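PDB 4GN5: OBody AM3L15 from Pyrobaculum aerophilum, which probably serves as an engineered OB-fold binding protein, holding a second protein in the crystal through strands and loops of its barrel. Local coordinates for residues G34-V39 and P51-R56; R56-D61 and E95-E100; A28-Y33 and K65-L70. All blocks are in the same frame, centred on the assembly; numbering follows the deposited sequence. Where two conformers were deposited one is given.

Contact 1. Residues G34-V39 and P51-R56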
loop_
_atom_site.group_PDB
_atom_site.type_symbol
_atom_site.label_atom_id
_atom_site.label_comp_id
_atom_site.label_asym_id
_atom_site.label_seq_id
_atom_site.Cartn_x
_atom_site.Cartn_y
_atom_site.Cartn_z
ATOM N N GLY A 34 1.628 -2.463 5.719
ATOM C CA GLY A 34 0.922 -2.487 6.992
ATOM C C GLY A 34 -0.491 -3.019 6.780
ATOM O O GLY A 34 -0.669 -4.227 6.628
ATOM N N ARG A 35 -1.462 -2.116 6.749
ATOM C CA ARG A 35 -2.869 -2.449 6.564
ATOM C C ARG A 35 -3.235 -2.884 5.147
ATOM O O ARG A 35 -4.195 -3.652 4.930
ATOM C CB ARG A 35 -3.747 -1.279 7.023
ATOM C CG ARG A 35 -4.003 -1.251 8.560
ATOM C CD ARG A 35 -4.449 0.140 9.032
ATOM N NE ARG A 35 -3.344 1.132 8.863
ATOM C CZ ARG A 35 -3.518 2.454 8.818
ATOM N NH1 ARG A 35 -4.737 2.969 8.890
ATOM N NH2 ARG A 35 -2.465 3.286 8.686
ATOM N N VAL A 36 -2.451 -2.419 4.187
ATOM C CA VAL A 36 -2.468 -2.917 2.805
ATOM C C VAL A 36 -1.181 -3.634 2.483
ATOM O O VAL A 36 -0.091 -3.138 2.771
ATOM C CB VAL A 36 -2.576 -1.688 1.821
ATOM C CG1 VAL A 36 -2.609 -2.126 0.277
ATOM C CG2 VAL A 36 -3.791 -0.866 2.200
ATOM N N LYS A 37 -1.294 -4.792 1.882
ATOM C CA LYS A 37 -0.176 -5.509 1.328
ATOM C C LYS A 37 -0.586 -5.953 -0.077
ATOM O O LYS A 37 -1.682 -6.364 -0.256
ATOM C CB LYS A 37 0.124 -6.690 2.236
ATOM C CG LYS A 37 0.183 -6.332 3.707
ATOM C CD LYS A 37 0.866 -7.383 4.516
ATOM C CE LYS A 37 1.109 -6.929 5.954
ATOM N NZ LYS A 37 2.239 -7.535 6.690
ATOM N N ILE A 38 0.289 -5.839 -1.056
ATOM C CA ILE A 38 -0.055 -6.124 -2.449
ATOM C C ILE A 38 0.977 -7.092 -3.007
ATOM O O ILE A 38 2.171 -6.887 -2.850
ATOM C CB ILE A 38 -0.094 -4.829 -3.292
ATOM C CG1 ILE A 38 -1.074 -3.809 -2.672
ATOM C CG2 ILE A 38 -0.477 -5.135 -4.738
ATOM C CD1 ILE A 38 -0.824 -2.284 -3.134
ATOM N N VAL A 39 0.509 -8.174 -3.618
ATOM C CA VAL A 39 1.364 -9.070 -4.356
ATOM C C VAL A 39 0.891 -8.992 -5.826
ATOM O O VAL A 39 -0.332 -9.102 -6.121
ATOM C CB VAL A 39 1.359 -10.524 -3.768
ATOM C CG1 VAL A 39 -0.003 -10.929 -3.388
ATOM C CG2 VAL A 39 1.933 -11.585 -4.792
ATOM N N PRO A 51 -2.451 -6.964 -9.730
ATOM C CA PRO A 51 -2.228 -6.765 -8.298
ATOM C C PRO A 51 -3.286 -7.421 -7.438
ATOM O O PRO A 51 -4.497 -7.277 -7.699
ATOM C CB PRO A 51 -2.261 -5.254 -8.151
ATOM C CG PRO A 51 -3.321 -4.783 -9.257
ATOM C CD PRO A 51 -2.971 -5.758 -10.413
ATOM N N VAL A 52 -2.831 -8.142 -6.427
ATOM C CA VAL A 52 -3.703 -8.887 -5.539
ATOM C C VAL A 52 -3.616 -8.086 -4.239
ATOM O O VAL A 52 -2.537 -8.037 -3.618
ATOM C CB VAL A 52 -3.136 -10.301 -5.315
ATOM C CG1 VAL A 52 -3.868 -11.088 -4.202
ATOM C CG2 VAL A 52 -3.091 -11.118 -6.612
ATOM N N TYR A 53 -4.721 -7.445 -3.852
ATOM C CA TYR A 53 -4.765 -6.620 -2.633
ATOM C C TYR A 53 -5.232 -7.370 -1.389
ATOM O O TYR A 53 -6.306 -7.932 -1.391
ATOM C CB TYR A 53 -5.720 -5.425 -2.819
ATOM C CG TYR A 53 -5.130 -4.267 -3.629
ATOM C CD1 TYR A 53 -4.928 -4.373 -5.015
ATOM C CD2 TYR A 53 -4.849 -3.028 -2.997
ATOM C CE1 TYR A 53 -4.393 -3.256 -5.758
ATOM C CE2 TYR A 53 -4.339 -1.924 -3.749
ATOM C CZ TYR A 53 -4.135 -2.066 -5.111
ATOM O OH TYR A 53 -3.622 -0.990 -5.798
ATOM N N LEU A 54 -4.436 -7.357 -0.343
ATOM C CA LEU A 54 -4.860 -7.789 0.985
ATOM C C LEU A 54 -5.072 -6.513 1.842
ATOM O O LEU A 54 -4.111 -5.809 2.089
ATOM C CB LEU A 54 -3.735 -8.641 1.598
ATOM C CG LEU A 54 -3.570 -9.977 0.895
ATOM C CD1 LEU A 54 -2.765 -9.952 -0.424
ATOM C CD2 LEU A 54 -2.997 -10.916 1.865
ATOM N N GLU A 55 -6.263 -6.309 2.362
ATOM C CA GLU A 55 -6.555 -5.069 3.079
ATOM C C GLU A 55 -7.179 -5.431 4.381
ATOM O O GLU A 55 -8.180 -6.158 4.399
ATOM C CB GLU A 55 -7.548 -4.226 2.282
ATOM C CG GLU A 55 -6.913 -3.544 1.155
ATOM C CD GLU A 55 -7.804 -2.476 0.588
ATOM O OE1 GLU A 55 -8.528 -2.739 -0.358
ATOM O OE2 GLU A 55 -7.796 -1.351 1.084
ATOM N N ARG A 56 -6.567 -4.959 5.466
ATOM C CA ARG A 56 -7.016 -5.280 6.815
ATOM C C ARG A 56 -8.439 -4.729 6.885
ATOM O O ARG A 56 -8.708 -3.662 6.346
ATOM C CB ARG A 56 -6.144 -4.590 7.851
ATOM C CG ARG A 56 -4.896 -5.305 8.151
ATOM C CD ARG A 56 -5.176 -6.664 8.831
ATOM N NE ARG A 56 -3.892 -7.313 9.020
ATOM C CZ ARG A 56 -3.722 -8.537 9.511
ATOM N NH1 ARG A 56 -4.768 -9.280 9.884
ATOM N NH2 ARG A 56 -2.488 -9.008 9.612
HETATM O O HOH W 1 -1.440 -5.585 8.918
#
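This is the beta hairpin of strands 36-42 and 50-55 in the OB-fold, with Lys37 paired to Leu54 and Val39 to Val52. The two strand segments run antiparallel at 157°, their axes 4.7 Å apart. Each of these hydrogen-bonded pairs exchanges two backbone N-H...O bonds, and the non-hydrogen-bonded pairs Val36-Glu55 and Ile38-Tyr53 alternate with them. A further bond, from Arg56 N to Arg35 O at 2.8 Å, carries the pairing past the ends of the strands.

On one face, Ile38 lies alongside Tyr53. Ile38 CG1 sits over one face of the Tyr53 ring, 4.0 Å from the centroid and 17° off the normal, a CH-pi contact displaced toward the rim. CD1 of Ile38 continues outward along the ring to CE2 of Tyr53 at 3.6 Å, while its other branch, CG2, turns to CB of Pro51 at 3.9 Å. Val36 CG1 comes to the same ring obliquely. The partner protein packs on Ile38 and Tyr53 and offers Glu55 a basic side chain as salt-bridge partner, so this face belongs to the binding surface.

On the opposite face Val39 and Val52 lie side by side. With chi1 at 42°, CG1 of Val39 is wedged between its own backbone N and carbonyl carbon, and it rests on CB of Val52 at 3.7 Å. Leu54 and Lys37 pack against helix 61-67, and the ammonium of Lys37 goes to Asp32.

The aliphatic parts of Arg35 and Arg56 cross at about a right angle. Arg35 salt-bridges an acidic side chain of the partner protein; Arg56 has Asp61 and Phe64, while one water receives a bond from Arg56 NE (3.0 Å) and donates to Gly34 O (2.8 Å).

Contact 2. Residues R56-D61 and E95-E100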
loop_
_atom_site.group_PDB
_atom_site.type_symbol
_atom_site.label_atom_id
_atom_site.label_comp_id
_atom_site.label_asym_id
_atom_site.label_seq_id
_atom_site.Cartn_x
_atom_site.Cartn_y
_atom_site.Cartn_z
ATOM N N ARG A 56 -6.567 -4.959 5.466
ATOM C CA ARG A 56 -7.016 -5.280 6.815
ATOM C C ARG A 56 -8.439 -4.729 6.885
ATOM O O ARG A 56 -8.708 -3.662 6.346
ATOM C CB ARG A 56 -6.144 -4.590 7.851
ATOM C CG ARG A 56 -4.896 -5.305 8.151
ATOM C CD ARG A 56 -5.176 -6.664 8.831
ATOM N NE ARG A 56 -3.892 -7.313 9.020
ATOM C CZ ARG A 56 -3.722 -8.537 9.511
ATOM N NH1 ARG A 56 -4.768 -9.280 9.884
ATOM N NH2 ARG A 56 -2.488 -9.008 9.612
ATOM N N GLY A 57 -9.344 -5.474 7.490
ATOM C CA GLY A 57 -10.731 -5.093 7.492
ATOM C C GLY A 57 -11.531 -5.791 6.405
ATOM O O GLY A 57 -12.746 -5.904 6.551
ATOM N N LYS A 58 -10.860 -6.264 5.354
ATOM C CA LYS A 58 -11.461 -6.931 4.201
ATOM C C LYS A 58 -10.997 -8.365 3.979
ATOM O O LYS A 58 -11.778 -9.209 3.659
ATOM C CB LYS A 58 -11.144 -6.192 2.915
ATOM C CG LYS A 58 -11.955 -5.030 2.652
ATOM C CD LYS A 58 -11.682 -4.489 1.299
ATOM C CE LYS A 58 -11.939 -2.991 1.252
ATOM N NZ LYS A 58 -11.644 -2.413 -0.082
ATOM N N THR A 59 -9.707 -8.601 4.104
ATOM C CA THR A 59 -9.066 -9.884 3.756
ATOM C C THR A 59 -8.902 -10.773 4.987
ATOM O O THR A 59 -8.458 -10.294 6.011
ATOM C CB THR A 59 -7.661 -9.590 3.126
ATOM O OG1 THR A 59 -7.830 -8.831 1.936
ATOM C CG2 THR A 59 -6.890 -10.858 2.823
ATOM N N PRO A 60 -9.185 -12.089 4.892
ATOM C CA PRO A 60 -9.035 -12.849 6.129
ATOM C C PRO A 60 -7.621 -12.865 6.686
ATOM O O PRO A 60 -6.640 -12.884 5.918
ATOM C CB PRO A 60 -9.482 -14.264 5.737
ATOM C CG PRO A 60 -10.521 -14.034 4.680
ATOM C CD PRO A 60 -9.941 -12.833 3.872
ATOM N N ASP A 61 -7.532 -12.844 8.020
ATOM C CA ASP A 61 -6.262 -12.791 8.735
ATOM C C ASP A 61 -5.249 -13.849 8.248
ATOM O O ASP A 61 -4.074 -13.551 8.069
ATOM C CB ASP A 61 -6.528 -12.986 10.237
ATOM C CG ASP A 61 -5.264 -12.782 11.120
ATOM O OD1 ASP A 61 -4.386 -11.946 10.801
ATOM O OD2 ASP A 61 -5.166 -13.454 12.172
ATOM N N GLU A 95 -8.227 -5.034 -9.603
ATOM C CA GLU A 95 -7.647 -5.468 -8.327
ATOM C C GLU A 95 -8.231 -6.859 -8.107
ATOM O O GLU A 95 -9.354 -7.133 -8.542
ATOM C CB GLU A 95 -8.145 -4.560 -7.157
ATOM C CG GLU A 95 -7.871 -3.046 -7.428
ATOM C CD GLU A 95 -8.298 -2.123 -6.275
ATOM O OE1 GLU A 95 -7.792 -1.001 -6.195
ATOM O OE2 GLU A 95 -9.179 -2.498 -5.494
ATOM N N ILE A 96 -7.479 -7.735 -7.441
ATOM C CA ILE A 96 -7.972 -9.058 -7.059
ATOM C C ILE A 96 -7.936 -9.081 -5.535
ATOM O O ILE A 96 -6.880 -8.820 -4.926
ATOM C CB ILE A 96 -7.141 -10.248 -7.673
ATOM C CG1 ILE A 96 -7.351 -10.334 -9.202
ATOM C CG2 ILE A 96 -7.548 -11.559 -6.975
ATOM C CD1 ILE A 96 -6.380 -11.222 -9.993
ATOM N N PHE A 97 -9.096 -9.346 -4.938
ATOM C CA PHE A 97 -9.181 -9.631 -3.519
ATOM C C PHE A 97 -9.197 -11.140 -3.247
ATOM O O PHE A 97 -10.178 -11.837 -3.569
ATOM C CB PHE A 97 -10.368 -8.843 -2.858
ATOM C CG PHE A 97 -10.110 -7.374 -2.763
ATOM C CD1 PHE A 97 -9.488 -6.826 -1.627
ATOM C CD2 PHE A 97 -10.408 -6.522 -3.815
ATOM C CE1 PHE A 97 -9.216 -5.512 -1.531
ATOM C CE2 PHE A 97 -10.137 -5.163 -3.729
ATOM C CZ PHE A 97 -9.547 -4.635 -2.584
ATOM N N PRO A 98 -8.086 -11.665 -2.666
ATOM C CA PRO A 98 -7.917 -13.094 -2.565
ATOM C C PRO A 98 -8.749 -13.753 -1.459
ATOM O O PRO A 98 -8.983 -13.169 -0.391
ATOM C CB PRO A 98 -6.431 -13.245 -2.235
ATOM C CG PRO A 98 -6.125 -12.046 -1.401
ATOM C CD PRO A 98 -6.971 -10.933 -2.031
ATOM N N SER A 99 -9.130 -14.992 -1.728
ATOM C CA SER A 99 -9.609 -15.872 -0.687
ATOM C C SER A 99 -8.633 -17.028 -0.430
ATOM O O SER A 99 -8.622 -17.603 0.674
ATOM C CB SER A 99 -10.972 -16.404 -1.058
ATOM O OG SER A 99 -10.854 -17.260 -2.155
ATOM N N GLU A 100 -7.828 -17.391 -1.422
ATOM C CA GLU A 100 -6.795 -18.415 -1.193
ATOM C C GLU A 100 -5.470 -17.990 -1.808
ATOM O O GLU A 100 -5.441 -17.481 -2.929
ATOM C CB GLU A 100 -7.185 -19.764 -1.753
ATOM C CG GLU A 100 -8.554 -20.244 -1.365
ATOM C CD GLU A 100 -9.021 -21.435 -2.198
ATOM O OE1 GLU A 100 -8.204 -22.067 -2.909
ATOM O OE2 GLU A 100 -10.231 -21.752 -2.125
HETATM O O HOH W 2 -9.456 -10.384 0.358
#
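Lys58 and Phe97 meet at the surface of the OB-fold, where the loop after strand 50-55 bends back against strand 95-98. The lysine chain, extended beyond CG, passes the ring obliquely. CD of Lys58 comes within 3.9 Å of CE1 of Phe97, and NZ stops 3.9 Å from CZ of Phe97, where it forms a salt bridge with Glu55, whose side chain was deposited in two conformers. Thr59 meets the neighbouring ring atom, its OG1 at the edge near the ring plane and 4.4 Å from CD1 of Phe97, while the lysine CD stands well above that plane. A basic side chain of the partner protein also packs on the phenyl group.

No direct hydrogen bond crosses here. Instead a water links Thr59 OG1 (2.7 Å) to Pro98 O (2.9 Å), donating to the carbonyl, and OG1 also accepts the backbone N-H of Glu55. Further along, Thr59 CG2 faces Pro98 CG at 4.5 Å. The loop is closed on itself by a salt bridge: Arg56 NH1 makes a nearly straight 2.8 Å bond, in the guanidinium plane, to the anti side of Asp61 OD1, tilted 35° out of the carboxylate plane.

Contact 3. Residues A28-Y33 and K65-L70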
loop_
_atom_site.group_PDB
_atom_site.type_symbol
_atom_site.label_atom_id
_atom_site.label_comp_id
_atom_site.label_asym_id
_atom_site.label_seq_id
_atom_site.Cartn_x
_atom_site.Cartn_y
_atom_site.Cartn_z
ATOM N N ALA A 28 5.802 -11.246 -9.034
ATOM C CA ALA A 28 6.563 -10.193 -9.746
ATOM C C ALA A 28 6.963 -9.065 -8.787
ATOM O O ALA A 28 7.941 -8.351 -9.031
ATOM C CB ALA A 28 5.695 -9.585 -10.858
ATOM N N HIS A 29 6.172 -8.839 -7.736
ATOM C CA HIS A 29 6.434 -7.683 -6.858
ATOM C C HIS A 29 5.676 -7.869 -5.558
ATOM O O HIS A 29 4.592 -8.463 -5.563
ATOM C CB HIS A 29 5.925 -6.360 -7.523
ATOM C CG HIS A 29 6.335 -5.115 -6.777
ATOM N ND1 HIS A 29 5.582 -4.563 -5.755
ATOM C CD2 HIS A 29 7.414 -4.307 -6.931
ATOM C CE1 HIS A 29 6.194 -3.481 -5.295
ATOM N NE2 HIS A 29 7.310 -3.301 -5.992
ATOM N N LEU A 30 6.292 -7.438 -4.446
ATOM C CA LEU A 30 5.650 -7.437 -3.126
ATOM C C LEU A 30 5.817 -6.067 -2.496
ATOM O O LEU A 30 6.898 -5.454 -2.578
ATOM C CB LEU A 30 6.275 -8.469 -2.187
ATOM C CG LEU A 30 6.144 -9.969 -2.524
ATOM C CD1 LEU A 30 7.226 -10.772 -1.707
ATOM C CD2 LEU A 30 4.702 -10.480 -2.198
ATOM N N GLY A 31 4.727 -5.611 -1.867
ATOM C CA GLY A 31 4.700 -4.367 -1.110
ATOM C C GLY A 31 3.920 -4.610 0.172
ATOM O O GLY A 31 2.727 -4.912 0.152
ATOM N N ASP A 32 4.611 -4.501 1.300
ATOM C CA ASP A 32 3.977 -4.618 2.572
ATOM C C ASP A 32 3.907 -3.181 3.165
ATOM O O ASP A 32 4.944 -2.596 3.486
ATOM C CB ASP A 32 4.799 -5.572 3.496
ATOM C CG ASP A 32 4.187 -5.737 4.870
ATOM O OD1 ASP A 32 3.428 -4.827 5.305
ATOM O OD2 ASP A 32 4.470 -6.779 5.559
ATOM N N TYR A 33 2.692 -2.641 3.350
ATOM C CA TYR A 33 2.551 -1.283 3.836
ATOM C C TYR A 33 1.786 -1.298 5.110
ATOM O O TYR A 33 1.352 -0.245 5.577
ATOM C CB TYR A 33 1.808 -0.403 2.766
ATOM C CG TYR A 33 2.443 -0.568 1.423
ATOM C CD1 TYR A 33 1.784 -1.267 0.383
ATOM C CD2 TYR A 33 3.751 -0.054 1.178
ATOM C CE1 TYR A 33 2.408 -1.457 -0.902
ATOM C CE2 TYR A 33 4.373 -0.207 -0.088
ATOM C CZ TYR A 33 3.691 -0.928 -1.124
ATOM O OH TYR A 33 4.331 -1.099 -2.337
ATOM N N LYS A 65 -0.789 -14.028 7.001
ATOM C CA LYS A 65 0.278 -14.944 7.426
ATOM C C LYS A 65 0.930 -15.606 6.203
ATOM O O LYS A 65 2.147 -15.769 6.166
ATOM C CB LYS A 65 -0.228 -15.992 8.444
ATOM N N VAL A 66 0.144 -15.978 5.198
ATOM C CA VAL A 66 0.713 -16.515 3.941
ATOM C C VAL A 66 1.579 -15.449 3.197
ATOM O O VAL A 66 2.696 -15.724 2.765
ATOM C CB VAL A 66 -0.406 -17.103 3.023
ATOM C CG1 VAL A 66 0.170 -17.606 1.705
ATOM C CG2 VAL A 66 -1.149 -18.242 3.739
ATOM N N PHE A 67 1.082 -14.219 3.103
ATOM C CA PHE A 67 1.824 -13.118 2.485
ATOM C C PHE A 67 3.219 -13.004 3.079
ATOM O O PHE A 67 4.179 -12.859 2.370
ATOM C CB PHE A 67 1.052 -11.771 2.619
ATOM C CG PHE A 67 1.768 -10.617 1.971
ATOM C CD1 PHE A 67 1.458 -10.235 0.666
ATOM C CD2 PHE A 67 2.810 -9.966 2.653
ATOM C CE1 PHE A 67 2.128 -9.192 0.072
ATOM C CE2 PHE A 67 3.506 -8.912 2.059
ATOM C CZ PHE A 67 3.178 -8.516 0.789
ATOM N N ALA A 68 3.313 -13.141 4.399
ATOM C CA ALA A 68 4.568 -13.120 5.140
ATOM C C ALA A 68 5.639 -14.145 4.689
ATOM O O ALA A 68 6.833 -13.890 4.922
ATOM C CB ALA A 68 4.278 -13.272 6.633
ATOM N N GLU A 69 5.214 -15.284 4.102
ATOM C CA GLU A 69 6.134 -16.347 3.631
ATOM C C GLU A 69 6.520 -16.136 2.168
ATOM O O GLU A 69 7.425 -16.795 1.648
ATOM C CB GLU A 69 5.514 -17.744 3.772
ATOM C CG GLU A 69 4.889 -18.069 5.118
ATOM C CD GLU A 69 5.915 -18.312 6.201
ATOM O OE1 GLU A 69 6.113 -17.415 7.039
ATOM O OE2 GLU A 69 6.524 -19.391 6.212
ATOM N N LEU A 70 5.862 -15.207 1.492
ATOM C CA LEU A 70 6.124 -14.926 0.084
ATOM C C LEU A 70 7.435 -14.217 -0.216
ATOM O O LEU A 70 7.851 -13.346 0.517
ATOM C CB LEU A 70 4.999 -14.092 -0.483
ATOM C CG LEU A 70 3.885 -14.570 -1.372
ATOM C CD1 LEU A 70 3.671 -16.043 -1.380
ATOM C CD2 LEU A 70 2.634 -13.875 -0.979
#
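Leu30 packs against Phe67 and Leu70 in a buried strand-to-helix contact of the OB-fold, where the end region of helix 61-67 and the type I turn Phe67-Leu70 close over the end of strand 26-32. The side chains of Leu30 and Phe67 run antiparallel alongside each other. The methyl CD2 of Leu30 lies 3.7 Å from CE1 of Phe67, and also touches CB of Leu70 at 4.0 Å. Its other methyl, CD1, rests on the backbone of the turn, 3.5 Å from Leu70 O.

Phe67 holds CG anti to its backbone N (chi1 -179°), which sends the ring across from the helix to the strand. There it spans three consecutive residues: CE1 is at Leu30, CZ is 3.7 Å from Gly31 O, and CE2 is 3.9 Å from CB of Asp32, all approaching at a slant to the ring. Gly31 O is already taken up in the sheet by the N-H of Ile38.

Asp32 offers Phe67 its methylene, while its carboxylate is held by Lys37 NZ and the backbone N of Gly34. Leu70 packs on Ile103 as well, and aromatic packing from the partner protein reaches Leu30 and Asp32. Because no hydrogen bond joins the two segments, they are held by van der Waals packing of mainly apolar groups, and the one charged side chain involved spends its carboxylate on other partners.

Overall arrangement
The three contacts follow the path of the OB-fold from one hairpin to its neighbours. Contact 1 lies within the loop that contact 3 closes, and it shares Arg56 with contact 2, which opens as contact 1 ends; contacts 2 and 3 interleave along the chain. Contact 1 is central in space, its centre about 7 Å from that of contact 2 and 8 Å from that of contact 3, whereas contacts 2 and 3 are 13 Å apart. Strand 36-42 links it to strand 26-32, and strand 50-55 probably pairs, through Ile96, with strand 95-98. These pairings are part of the barrel wall; contact 3 sets helix 61-67 and its following turn against it. The partner protein touches all three.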